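Side-chain contacts in TRAP-type transporter, periplasmic component (Cupriavidus necator, PDB 4P8B), which probably serves as the periplasmic solute-binding component of a TRAP transporter, holding (S)-2-acetolactate in the cleft between its two lobes: residues S97-S102 against L110-F115; E168-M173 against E185-L190; L175-V178 against Y183-T186; T195-A200 against G209-Q214. All blocks are in the same frame, centred on the assembly; numbering follows the deposited sequence. Where two conformers were deposited one is given.

Contact 1 (S97-S102 against L110-F115). With X2X ((2S)-2-hydroxy-2-methyl-3-oxobutanoic acid), chain D.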
loop_
_atom_site.group_PDB
_atom_site.type_symbol
_atom_site.label_atom_id
_atom_site.label_comp_id
_atom_site.label_asym_id
_atom_site.label_seq_id
_atom_site.Cartn_x
_atom_site.Cartn_y
_atom_site.Cartn_z
ATOM N N SER A 97 0.724 0.331 5.206
ATOM C CA SER A 97 0.610 0.936 3.894
ATOM C C SER A 97 0.552 2.450 4.011
ATOM O O SER A 97 -0.145 3.004 4.863
ATOM C CB SER A 97 -0.656 0.466 3.183
ATOM O OG SER A 97 -0.875 1.285 2.029
ATOM N N THR A 98 1.240 3.117 3.101
ATOM C CA THR A 98 1.195 4.568 3.037
ATOM C C THR A 98 -0.233 5.109 2.881
ATOM O O THR A 98 -0.515 6.226 3.331
ATOM C CB THR A 98 2.108 5.109 1.929
ATOM O OG1 THR A 98 1.718 4.549 0.673
ATOM C CG2 THR A 98 3.571 4.755 2.210
ATOM N N ILE A 99 -1.119 4.339 2.251
ATOM C CA ILE A 99 -2.482 4.788 2.081
ATOM C C ILE A 99 -3.168 4.973 3.441
ATOM O O ILE A 99 -3.861 5.957 3.693
ATOM C CB ILE A 99 -3.281 3.794 1.221
ATOM C CG1 ILE A 99 -2.781 3.849 -0.222
ATOM C CG2 ILE A 99 -4.774 4.141 1.279
ATOM C CD1 ILE A 99 -3.382 2.771 -1.101
ATOM N N ASN A 100 -2.952 4.025 4.339
ATOM C CA ASN A 100 -3.694 4.002 5.591
ATOM C C ASN A 100 -3.268 5.089 6.552
ATOM O O ASN A 100 -4.062 5.513 7.394
ATOM C CB ASN A 100 -3.545 2.644 6.254
ATOM C CG ASN A 100 -4.214 1.548 5.467
ATOM O OD1 ASN A 100 -5.168 1.790 4.710
ATOM N ND2 ASN A 100 -3.669 0.353 5.551
ATOM N N TRP A 101 -2.039 5.565 6.396
ATOM C CA TRP A 101 -1.496 6.602 7.273
ATOM C C TRP A 101 -1.598 8.001 6.657
ATOM O O TRP A 101 -1.276 9.009 7.295
ATOM C CB TRP A 101 -0.034 6.309 7.611
ATOM C CG TRP A 101 0.230 5.019 8.317
ATOM C CD1 TRP A 101 -0.683 4.156 8.907
ATOM C CD2 TRP A 101 1.511 4.422 8.489
ATOM N NE1 TRP A 101 -0.017 3.071 9.434
ATOM C CE2 TRP A 101 1.329 3.218 9.204
ATOM C CE3 TRP A 101 2.807 4.810 8.136
ATOM C CZ2 TRP A 101 2.392 2.389 9.526
ATOM C CZ3 TRP A 101 3.856 3.990 8.463
ATOM C CH2 TRP A 101 3.643 2.785 9.157
ATOM N N SER A 102 -2.014 8.065 5.402
ATOM C CA SER A 102 -2.167 9.349 4.738
ATOM C C SER A 102 -3.092 10.335 5.468
ATOM O O SER A 102 -2.809 11.520 5.447
ATOM C CB SER A 102 -2.658 9.144 3.301
ATOM O OG SER A 102 -1.639 8.585 2.503
ATOM N N LEU A 110 1.642 11.271 -1.600
ATOM C CA LEU A 110 2.480 11.318 -2.783
ATOM C C LEU A 110 2.367 10.035 -3.599
ATOM O O LEU A 110 2.267 10.075 -4.831
ATOM C CB LEU A 110 3.926 11.574 -2.375
ATOM C CG LEU A 110 4.920 11.861 -3.491
ATOM C CD1 LEU A 110 5.981 12.845 -3.027
ATOM C CD2 LEU A 110 5.584 10.577 -3.959
ATOM N N PHE A 111 2.337 8.887 -2.924
ATOM C CA PHE A 111 2.270 7.622 -3.616
ATOM C C PHE A 111 0.889 7.324 -4.210
ATOM O O PHE A 111 0.732 6.397 -5.033
ATOM C CB PHE A 111 2.710 6.466 -2.691
ATOM C CG PHE A 111 4.116 6.613 -2.185
ATOM C CD1 PHE A 111 5.197 6.394 -3.043
ATOM C CD2 PHE A 111 4.374 6.990 -0.881
ATOM C CE1 PHE A 111 6.485 6.536 -2.594
ATOM C CE2 PHE A 111 5.682 7.142 -0.442
ATOM C CZ PHE A 111 6.723 6.908 -1.293
ATOM N N SER A 112 -0.098 8.120 -3.797
ATOM C CA SER A 112 -1.465 7.997 -4.272
ATOM C C SER A 112 -1.785 8.974 -5.400
ATOM O O SER A 112 -2.906 8.999 -5.867
ATOM C CB SER A 112 -2.442 8.235 -3.120
ATOM O OG SER A 112 -2.201 7.259 -2.117
ATOM N N LEU A 113 -0.840 9.805 -5.826
ATOM C CA LEU A 113 -1.114 10.710 -6.942
ATOM C C LEU A 113 -1.337 9.920 -8.222
ATOM O O LEU A 113 -0.495 9.117 -8.607
ATOM C CB LEU A 113 0.055 11.661 -7.155
ATOM C CG LEU A 113 0.263 12.729 -6.091
ATOM C CD1 LEU A 113 1.623 13.395 -6.295
ATOM C CD2 LEU A 113 -0.855 13.757 -6.132
ATOM N N PRO A 114 -2.474 10.141 -8.892
ATOM C CA PRO A 114 -2.796 9.263 -10.029
ATOM C C PRO A 114 -1.813 9.444 -11.186
ATOM O O PRO A 114 -1.568 10.552 -11.638
ATOM C CB PRO A 114 -4.229 9.683 -10.406
ATOM C CG PRO A 114 -4.401 11.072 -9.816
ATOM C CD PRO A 114 -3.555 11.075 -8.566
ATOM N N PHE A 115 -1.210 8.335 -11.605
ATOM C CA PHE A 115 -0.311 8.248 -12.752
ATOM C C PHE A 115 1.005 8.978 -12.564
ATOM O O PHE A 115 1.625 9.437 -13.514
ATOM C CB PHE A 115 -1.060 8.602 -14.052
ATOM C CG PHE A 115 -2.259 7.721 -14.265
ATOM C CD1 PHE A 115 -2.088 6.410 -14.709
ATOM C CD2 PHE A 115 -3.519 8.136 -13.916
ATOM C CE1 PHE A 115 -3.154 5.573 -14.844
ATOM C CE2 PHE A 115 -4.590 7.291 -14.057
ATOM C CZ PHE A 115 -4.398 6.013 -14.497
HETATM O OAD X2X D . -7.370 -1.969 2.314
HETATM C CAH X2X D . -6.656 -2.335 1.325
HETATM O OAE X2X D . -7.120 -2.346 0.146
HETATM C CAI X2X D . -5.237 -2.749 1.535
HETATM C CAB X2X D . -5.233 -4.062 2.288
HETATM O OAF X2X D . -4.528 -2.756 0.329
HETATM C CAG X2X D . -4.632 -1.663 2.365
HETATM O OAC X2X D . -4.514 -1.804 3.582
HETATM C CAA X2X D . -4.199 -0.389 1.723
HETATM O O HOH W 1 -0.085 6.383 -0.232
HETATM O O HOH W 2 -3.049 8.365 0.143
#
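Thr98 meets Phe111 through a first torsion of 58°, which seats OG1 between the backbone N and the carbonyl carbon and sends CG2 out beside the N. From there the methyl reaches the ring at an oblique slant, CG2 of Thr98 lying 3.9 Å from CD2 of Phe111, and the two side chains cross at about a right angle. Phe111 in turn has CG anti to its carbonyl carbon (chi1 -60°), which tips the ring toward the threonine. The hydroxyl of Thr98 is held by water instead: one water binds Thr98 OG1 at 2.7 Å and Ser112 OG at 3.0 Å, so the polar part of this buried interface is joined through solvent. A second water repeats the device, giving a hydrogen to Ser102 OG and bonding Ser112 OG at 2.7 Å, while Ser102 OG itself donates to the backbone O of Thr98. Ser112 OG is also hydrogen-bonded to Tyr183 OH, so this one hydroxyl gathers three partners; CG1 of Ile99 packs alongside it. On the ligand side of the same short helix, Asn100 ND2 donates to ketone oxygen OAC of the acetolactate at 3.0 Å in a nearly straight bond (169°), and Asn100 OD1 takes a bond from Gln79 NE2, which would fix the rotation of the amide. Ser97 OG accepts from Ile99 N and also pairs with Asp242 OD2. The N-capped turn after strand 93-97 thus lines the acetolactate pocket with Ser97 and Asn100 and packs another side inward, consistent with a family 7 solute-binding protein.

Contact 2 (E168-M173 against E185-L190); sequences EDLKGM and ETFNAL
Leu170 points one methyl at the rim of Phe187: CD2 lies in the plane of the ring, 4.0 Å from CE1, and is equally close to CD1, so it straddles one edge bond and covers neither face. The long directions of the two side chains are set at a slant. For Phe187 the first bond from the backbone does not aim at Leu170, and it is the length of the side chain, with CG beside the backbone N (chi1 -79°), that carries the ring edge over to it. Leu190 completes the contact from the end of the helix. Its carbonyl O sits 3.7 Å from CB of Leu170, and its own CB approaches Leu170 CD2 more loosely, at 4.4 Å. No hydrogen bond spans the two segments; the packing is apolar around a single leucine, which ends a short 3-10 segment and opens a type II beta turn, Leu170 to Met173, with Gly172 at its positive-phi position. Leu170 also touches Leu175 of strand 174-177, while Phe187 leans on Leu175 and Val177. The contact thus fastens the loop leading into strand 174-177 to the C-terminal end of helix 181-189, with Phe312 of helix 306-315 packed on Leu170 and on Leu190, just beyond the helix end.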
loop_
_atom_site.group_PDB
_atom_site.type_symbol
_atom_site.label_atom_id
_atom_site.label_comp_id
_atom_site.label_asym_id
_atom_site.label_seq_id
_atom_site.Cartn_x
_atom_site.Cartn_y
_atom_site.Cartn_z
ATOM N N GLU A 168 -14.788 6.627 -19.332
ATOM C CA GLU A 168 -16.225 6.561 -19.467
ATOM C C GLU A 168 -16.785 5.222 -18.956
ATOM O O GLU A 168 -17.914 5.153 -18.464
ATOM C CB GLU A 168 -16.587 6.784 -20.937
ATOM C CG GLU A 168 -16.408 8.235 -21.423
ATOM C CD GLU A 168 -14.960 8.673 -21.729
ATOM O OE1 GLU A 168 -14.031 7.841 -21.865
ATOM O OE2 GLU A 168 -14.756 9.902 -21.860
ATOM N N ASP A 169 -15.991 4.162 -19.049
ATOM C CA ASP A 169 -16.441 2.838 -18.623
ATOM C C ASP A 169 -16.695 2.751 -17.120
ATOM O O ASP A 169 -17.397 1.849 -16.657
ATOM C CB ASP A 169 -15.402 1.780 -18.997
ATOM C CG ASP A 169 -15.193 1.658 -20.489
ATOM O OD1 ASP A 169 -16.070 2.090 -21.279
ATOM O OD2 ASP A 169 -14.132 1.139 -20.889
ATOM N N LEU A 170 -16.109 3.662 -16.347
ATOM C CA LEU A 170 -16.331 3.669 -14.910
ATOM C C LEU A 170 -17.581 4.417 -14.470
ATOM O O LEU A 170 -17.870 4.453 -13.267
ATOM C CB LEU A 170 -15.137 4.302 -14.209
ATOM C CG LEU A 170 -13.852 3.497 -14.208
ATOM C CD1 LEU A 170 -12.905 3.954 -15.289
ATOM C CD2 LEU A 170 -13.177 3.623 -12.831
ATOM N N LYS A 171 -18.331 4.996 -15.401
ATOM C CA LYS A 171 -19.425 5.863 -15.013
ATOM C C LYS A 171 -20.428 5.093 -14.164
ATOM O O LYS A 171 -20.904 4.028 -14.558
ATOM C CB LYS A 171 -20.120 6.482 -16.226
ATOM C CG LYS A 171 -21.194 7.475 -15.820
ATOM C CD LYS A 171 -21.558 8.433 -16.934
ATOM C CE LYS A 171 -22.411 7.760 -17.989
ATOM N NZ LYS A 171 -23.595 8.594 -18.358
ATOM N N GLY A 172 -20.722 5.638 -12.990
ATOM C CA GLY A 172 -21.701 5.052 -12.090
ATOM C C GLY A 172 -21.241 3.828 -11.318
ATOM O O GLY A 172 -21.995 3.308 -10.509
HETATM N N MSE A 173 -20.018 3.361 -11.542
HETATM C CA MSE A 173 -19.555 2.139 -10.896
HETATM C C MSE A 173 -19.309 2.358 -9.405
HETATM O O MSE A 173 -18.669 3.338 -9.009
HETATM C CB MSE A 173 -18.289 1.660 -11.589
HETATM C CG MSE A 173 -17.853 0.258 -11.309
HETATM SE SE MSE A 173 -16.494 -0.266 -12.601
HETATM C CE MSE A 173 -17.588 -0.824 -14.073
ATOM N N GLU A 185 -11.710 11.525 -4.612
ATOM C CA GLU A 185 -11.587 12.535 -5.658
ATOM C C GLU A 185 -11.110 11.942 -6.983
ATOM O O GLU A 185 -11.618 12.319 -8.051
ATOM C CB GLU A 185 -10.664 13.666 -5.195
ATOM C CG GLU A 185 -11.292 14.468 -4.070
ATOM C CD GLU A 185 -10.446 15.645 -3.634
ATOM O OE1 GLU A 185 -9.726 16.216 -4.477
ATOM O OE2 GLU A 185 -10.504 16.009 -2.440
ATOM N N THR A 186 -10.159 11.015 -6.940
ATOM C CA THR A 186 -9.684 10.389 -8.167
ATOM C C THR A 186 -10.817 9.667 -8.874
ATOM O O THR A 186 -11.008 9.817 -10.082
ATOM C CB THR A 186 -8.548 9.419 -7.874
ATOM O OG1 THR A 186 -7.425 10.185 -7.420
ATOM C CG2 THR A 186 -8.159 8.608 -9.104
ATOM N N PHE A 187 -11.565 8.856 -8.136
ATOM C CA PHE A 187 -12.642 8.098 -8.772
ATOM C C PHE A 187 -13.837 8.971 -9.152
ATOM O O PHE A 187 -14.506 8.693 -10.160
ATOM C CB PHE A 187 -13.014 6.880 -7.925
ATOM C CG PHE A 187 -12.045 5.747 -8.094
ATOM C CD1 PHE A 187 -12.147 4.902 -9.181
ATOM C CD2 PHE A 187 -11.006 5.551 -7.195
ATOM C CE1 PHE A 187 -11.234 3.892 -9.388
ATOM C CE2 PHE A 187 -10.098 4.538 -7.395
ATOM C CZ PHE A 187 -10.216 3.708 -8.478
ATOM N N ASN A 188 -14.101 10.039 -8.407
ATOM C CA ASN A 188 -15.113 11.015 -8.828
ATOM C C ASN A 188 -14.750 11.626 -10.187
ATOM O O ASN A 188 -15.619 11.836 -11.023
ATOM C CB ASN A 188 -15.277 12.161 -7.817
ATOM C CG ASN A 188 -15.971 11.747 -6.544
ATOM O OD1 ASN A 188 -16.559 10.681 -6.454
ATOM N ND2 ASN A 188 -15.923 12.618 -5.549
ATOM N N ALA A 189 -13.472 11.929 -10.396
ATOM C CA ALA A 189 -13.028 12.521 -11.663
ATOM C C ALA A 189 -13.239 11.569 -12.826
ATOM O O ALA A 189 -13.349 12.004 -13.969
ATOM C CB ALA A 189 -11.560 12.906 -11.573
ATOM N N LEU A 190 -13.265 10.274 -12.535
ATOM C CA LEU A 190 -13.474 9.235 -13.539
ATOM C C LEU A 190 -14.954 8.876 -13.695
ATOM O O LEU A 190 -15.291 7.950 -14.432
ATOM C CB LEU A 190 -12.653 7.990 -13.194
ATOM C CG LEU A 190 -11.145 8.233 -13.193
ATOM C CD1 LEU A 190 -10.376 7.064 -12.612
ATOM C CD2 LEU A 190 -10.695 8.526 -14.599
#

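Contact 3 (L175-V178 against Y183-T186). With X2X ((2S)-2-hydroxy-2-methyl-3-oxobutanoic acid), chain D.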
loop_
_atom_site.group_PDB
_atom_site.type_symbol
_atom_site.label_atom_id
_atom_site.label_comp_id
_atom_site.label_asym_id
_atom_site.label_seq_id
_atom_site.Cartn_x
_atom_site.Cartn_y
_atom_site.Cartn_z
ATOM N N LEU A 175 -17.315 1.588 -6.600
ATOM C CA LEU A 175 -16.002 1.018 -6.354
ATOM C C LEU A 175 -15.589 1.278 -4.921
ATOM O O LEU A 175 -15.665 2.397 -4.444
ATOM C CB LEU A 175 -14.976 1.607 -7.313
ATOM C CG LEU A 175 -15.228 1.187 -8.767
ATOM C CD1 LEU A 175 -14.262 1.927 -9.683
ATOM C CD2 LEU A 175 -15.103 -0.326 -8.932
ATOM N N ARG A 176 -15.202 0.229 -4.217
ATOM C CA ARG A 176 -14.636 0.422 -2.892
ATOM C C ARG A 176 -13.238 1.002 -2.985
ATOM O O ARG A 176 -12.426 0.547 -3.783
ATOM C CB ARG A 176 -14.611 -0.905 -2.134
ATOM C CG ARG A 176 -13.978 -0.837 -0.742
ATOM C CD ARG A 176 -12.501 -1.131 -0.839
ATOM N NE ARG A 176 -11.846 -1.037 0.459
ATOM C CZ ARG A 176 -10.574 -1.358 0.661
ATOM N NH1 ARG A 176 -9.817 -1.798 -0.325
ATOM N NH2 ARG A 176 -10.067 -1.246 1.885
ATOM N N VAL A 177 -12.967 1.968 -2.100
ATOM C CA VAL A 177 -11.635 2.511 -1.880
ATOM C C VAL A 177 -11.378 2.532 -0.370
ATOM O O VAL A 177 -12.302 2.357 0.434
ATOM C CB VAL A 177 -11.474 3.923 -2.511
ATOM C CG1 VAL A 177 -11.627 3.854 -4.045
ATOM C CG2 VAL A 177 -12.435 4.915 -1.906
ATOM N N VAL A 178 -10.135 2.770 0.024
ATOM C CA VAL A 178 -9.809 2.981 1.423
ATOM C C VAL A 178 -10.272 4.378 1.778
ATOM O O VAL A 178 -10.329 5.251 0.899
ATOM C CB VAL A 178 -8.290 2.865 1.639
ATOM C CG1 VAL A 178 -7.927 3.165 3.079
ATOM C CG2 VAL A 178 -7.805 1.485 1.238
ATOM N N TYR A 183 -8.524 9.304 -2.818
ATOM C CA TYR A 183 -9.101 8.240 -3.632
ATOM C C TYR A 183 -10.548 8.532 -4.049
ATOM O O TYR A 183 -10.957 8.215 -5.173
ATOM C CB TYR A 183 -8.974 6.860 -2.941
ATOM C CG TYR A 183 -7.559 6.380 -3.005
ATOM C CD1 TYR A 183 -7.076 5.708 -4.116
ATOM C CD2 TYR A 183 -6.650 6.692 -1.989
ATOM C CE1 TYR A 183 -5.744 5.316 -4.200
ATOM C CE2 TYR A 183 -5.328 6.319 -2.068
ATOM C CZ TYR A 183 -4.875 5.644 -3.188
ATOM O OH TYR A 183 -3.553 5.290 -3.274
ATOM N N ILE A 184 -11.316 9.163 -3.169
ATOM C CA ILE A 184 -12.666 9.575 -3.533
ATOM C C ILE A 184 -12.615 10.558 -4.694
ATOM O O ILE A 184 -13.371 10.436 -5.649
ATOM C CB ILE A 184 -13.406 10.203 -2.343
ATOM C CG1 ILE A 184 -13.664 9.141 -1.261
ATOM C CG2 ILE A 184 -14.715 10.827 -2.786
ATOM C CD1 ILE A 184 -14.600 8.029 -1.695
ATOM N N GLU A 185 -11.710 11.525 -4.612
ATOM C CA GLU A 185 -11.587 12.535 -5.658
ATOM C C GLU A 185 -11.110 11.942 -6.983
ATOM O O GLU A 185 -11.618 12.319 -8.051
ATOM C CB GLU A 185 -10.664 13.666 -5.195
ATOM C CG GLU A 185 -11.292 14.468 -4.070
ATOM C CD GLU A 185 -10.446 15.645 -3.634
ATOM O OE1 GLU A 185 -9.726 16.216 -4.477
ATOM O OE2 GLU A 185 -10.504 16.009 -2.440
ATOM N N THR A 186 -10.159 11.015 -6.940
ATOM C CA THR A 186 -9.684 10.389 -8.167
ATOM C C THR A 186 -10.817 9.667 -8.874
ATOM O O THR A 186 -11.008 9.817 -10.082
ATOM C CB THR A 186 -8.548 9.419 -7.874
ATOM O OG1 THR A 186 -7.425 10.185 -7.420
ATOM C CG2 THR A 186 -8.159 8.608 -9.104
HETATM O OAD X2X D . -7.370 -1.969 2.314
HETATM C CAH X2X D . -6.656 -2.335 1.325
HETATM O OAE X2X D . -7.120 -2.346 0.146
HETATM C CAI X2X D . -5.237 -2.749 1.535
HETATM C CAB X2X D . -5.233 -4.062 2.288
HETATM O OAF X2X D . -4.528 -2.756 0.329
HETATM C CAG X2X D . -4.632 -1.663 2.365
HETATM O OAC X2X D . -4.514 -1.804 3.582
HETATM C CAA X2X D . -4.199 -0.389 1.723
#
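Strand 174-177 runs out at Val177, and after a short connection the chain turns back as helix 181-189, whose first full turn passes the strand end with the CA atoms of Val177 and Tyr183 6.5 Å apart. Val177 faces the helix. Its CB meets Tyr183 CB at 3.9 Å, the two side chains slanting across each other. With CG1 anti to the carbonyl carbon (chi1 -63°), CG2 falls between the backbone N and the carbonyl carbon and reaches CD1 of Ile184 at 3.8 Å, the Val177 and Ile184 side chains crossing at about a right angle. The phenol ring of Tyr183 leads away from this seam, its OH bonded to Ser112 OG. Arg176, the preceding strand residue, serves the ligand instead. Its chain bends at chi2, and NH1 and NH2 grip the two carboxylate oxygens OAE and OAD, each at 2.8 Å and almost straight (176° and 178°), a bidentate pairing made at the edge of the guanidinium. NH2 also donates to Met197 O, which helps fix the rotation of the guanidinium, and Val178 CG2 touches OAD at 3.6 Å. Strand 174-177, helix 181-189 and strand 193-196 form a beta-alpha-beta unit, the two strands parallel neighbours, with Ile184 also touching Pro194 and Gln196 of the second strand.

Contact 4 (T195-A200 against G209-Q214); sequences TQMSWA and GAVDGQ. With X2X ((2S)-2-hydroxy-2-methyl-3-oxobutanoic acid), chain D.
Thr195, on strand 193-196, and Val211, in the turn leading to strand 213-216, have the nearest CA atoms across the segments, 8.0 Å apart, so side chains alone bridge the gap. Val211 supplies the meeting point with a single methyl. CG1, set beside its backbone N, lies 3.6 Å from Thr195 OG1 and 3.9 Å from CE of Met197, here a selenomethionine. Met197 bends at chi3 (72°), which swings its terminal methyl round to Val211, and the two chains run past each other in opposite directions. The threonine hydroxyl, in the one of two conformers described here, comes against the valine at a slant. Further along, Trp199 belongs to the pocket: methyl CAB of the acetolactate sits 3.8 Å above one face of its indole, offset toward the rim, and CB of Trp199 approaches carboxylate oxygen OAD at 3.5 Å. Its backbone N donates to Gln79 OE1, while Ser198 OG caps the following helix at Asp201 N. Helix 199-208 connects the two segments, and its Ala205 touches both Met197 and Val211; Thr195 and Met197 also bond through their backbones to strand 174-177.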
loop_
_atom_site.group_PDB
_atom_site.type_symbol
_atom_site.label_atom_id
_atom_site.label_comp_id
_atom_site.label_asym_id
_atom_site.label_seq_id
_atom_site.Cartn_x
_atom_site.Cartn_y
_atom_site.Cartn_z
ATOM N N THR A 195 -16.902 4.407 -2.672
ATOM C CA THR A 195 -17.266 4.367 -1.271
ATOM C C THR A 195 -16.060 3.888 -0.492
ATOM O O THR A 195 -15.325 2.992 -0.920
ATOM C CB THR A 195 -18.466 3.455 -1.010
ATOM O OG1 THR A 195 -18.287 2.214 -1.702
ATOM C CG2 THR A 195 -19.748 4.117 -1.489
ATOM N N GLN A 196 -15.818 4.543 0.626
ATOM C CA GLN A 196 -14.695 4.187 1.467
ATOM C C GLN A 196 -15.068 3.174 2.523
ATOM O O GLN A 196 -16.110 3.263 3.175
ATOM C CB GLN A 196 -14.070 5.419 2.109
ATOM C CG GLN A 196 -14.970 6.290 2.924
ATOM C CD GLN A 196 -14.287 7.601 3.235
ATOM O OE1 GLN A 196 -13.948 8.364 2.327
ATOM N NE2 GLN A 196 -14.038 7.856 4.512
HETATM N N MSE A 197 -14.207 2.175 2.662
HETATM C CA MSE A 197 -14.332 1.262 3.786
HETATM C C MSE A 197 -13.058 0.470 4.005
HETATM O O MSE A 197 -12.212 0.372 3.128
HETATM C CB MSE A 197 -15.515 0.322 3.601
HETATM C CG MSE A 197 -15.316 -0.656 2.501
HETATM SE SE MSE A 197 -16.975 -1.548 1.923
HETATM C CE MSE A 197 -17.783 -0.079 1.027
ATOM N N SER A 198 -12.912 -0.029 5.230
ATOM C CA SER A 198 -11.759 -0.829 5.595
ATOM C C SER A 198 -11.652 -2.093 4.779
ATOM O O SER A 198 -12.624 -2.542 4.148
ATOM C CB SER A 198 -11.844 -1.231 7.060
ATOM O OG SER A 198 -12.927 -2.143 7.231
ATOM N N TRP A 199 -10.477 -2.703 4.796
ATOM C CA TRP A 199 -10.263 -3.963 4.115
ATOM C C TRP A 199 -11.250 -5.018 4.664
ATOM O O TRP A 199 -11.844 -5.771 3.896
ATOM C CB TRP A 199 -8.820 -4.419 4.298
ATOM C CG TRP A 199 -8.554 -5.816 3.833
ATOM C CD1 TRP A 199 -8.268 -6.889 4.614
ATOM C CD2 TRP A 199 -8.595 -6.292 2.492
ATOM N NE1 TRP A 199 -8.104 -8.005 3.836
ATOM C CE2 TRP A 199 -8.302 -7.667 2.528
ATOM C CE3 TRP A 199 -8.856 -5.690 1.262
ATOM C CZ2 TRP A 199 -8.234 -8.446 1.376
ATOM C CZ3 TRP A 199 -8.801 -6.476 0.106
ATOM C CH2 TRP A 199 -8.498 -7.842 0.186
ATOM N N ALA A 200 -11.472 -5.047 5.974
ATOM C CA ALA A 200 -12.430 -6.011 6.522
ATOM C C ALA A 200 -13.818 -5.784 5.912
ATOM O O ALA A 200 -14.529 -6.725 5.499
ATOM C CB ALA A 200 -12.497 -5.911 8.042
ATOM N N GLY A 209 -22.361 -7.813 -3.605
ATOM C CA GLY A 209 -22.585 -6.900 -4.706
ATOM C C GLY A 209 -22.908 -5.473 -4.288
ATOM O O GLY A 209 -23.234 -4.641 -5.139
ATOM N N ALA A 210 -22.779 -5.167 -2.996
ATOM C CA ALA A 210 -23.030 -3.812 -2.512
ATOM C C ALA A 210 -22.036 -2.823 -3.131
ATOM O O ALA A 210 -22.382 -1.663 -3.378
ATOM C CB ALA A 210 -22.952 -3.765 -0.994
ATOM N N VAL A 211 -20.821 -3.287 -3.413
ATOM C CA VAL A 211 -19.926 -2.574 -4.323
ATOM C C VAL A 211 -19.699 -3.458 -5.547
ATOM O O VAL A 211 -19.790 -4.686 -5.462
ATOM C CB VAL A 211 -18.572 -2.198 -3.676
ATOM C CG1 VAL A 211 -18.795 -1.248 -2.518
ATOM C CG2 VAL A 211 -17.833 -3.439 -3.236
ATOM N N ASP A 212 -19.442 -2.821 -6.682
ATOM C CA ASP A 212 -19.165 -3.521 -7.930
ATOM C C ASP A 212 -17.710 -3.988 -8.025
ATOM O O ASP A 212 -17.405 -4.958 -8.733
ATOM C CB ASP A 212 -19.455 -2.611 -9.141
ATOM C CG ASP A 212 -20.871 -2.093 -9.175
ATOM O OD1 ASP A 212 -21.809 -2.864 -8.873
ATOM O OD2 ASP A 212 -21.066 -0.922 -9.576
ATOM N N GLY A 213 -16.794 -3.284 -7.356
ATOM C CA GLY A 213 -15.376 -3.508 -7.567
ATOM C C GLY A 213 -14.507 -2.854 -6.528
ATOM O O GLY A 213 -15.018 -2.356 -5.512
ATOM N N GLN A 214 -13.200 -2.874 -6.785
ATOM C CA GLN A 214 -12.185 -2.477 -5.829
ATOM C C GLN A 214 -10.874 -2.255 -6.592
ATOM O O GLN A 214 -10.851 -2.347 -7.826
ATOM C CB GLN A 214 -12.032 -3.557 -4.726
ATOM C CG GLN A 214 -11.551 -4.909 -5.213
ATOM C CD GLN A 214 -10.050 -5.039 -5.284
ATOM O OE1 GLN A 214 -9.367 -4.805 -4.283
ATOM N NE2 GLN A 214 -9.511 -5.451 -6.420
HETATM O OAD X2X D . -7.370 -1.969 2.314
HETATM C CAH X2X D . -6.656 -2.335 1.325
HETATM O OAE X2X D . -7.120 -2.346 0.146
HETATM C CAI X2X D . -5.237 -2.749 1.535
HETATM C CAB X2X D . -5.233 -4.062 2.288
HETATM O OAF X2X D . -4.528 -2.756 0.329
HETATM C CAG X2X D . -4.632 -1.663 2.365
HETATM O OAC X2X D . -4.514 -1.804 3.582
HETATM C CAA X2X D . -4.199 -0.389 1.723
#

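Overall arrangement
Contacts 1, 2 and 3 are buried, whereas contact 4 is only partly so. Contact 1 lies nearest the middle of the chain. None of the four has a direct hydrogen bond across its segments: in contact 1 waters bridge the polar groups, and the others meet mainly through apolar groups. Contacts 2 and 3 share helix 181-189, while contacts 3 and 4 join through the parallel strands 174-177 and 193-196, where Val177 N bonds to Thr195 O. A pair of hydroxyls ties contact 1 to contact 3. Contacts 1, 3 and 4 each reach the acetolactate, offering an amide, a guanidinium and an indole face respectively; contact 2 stands back from it as packing.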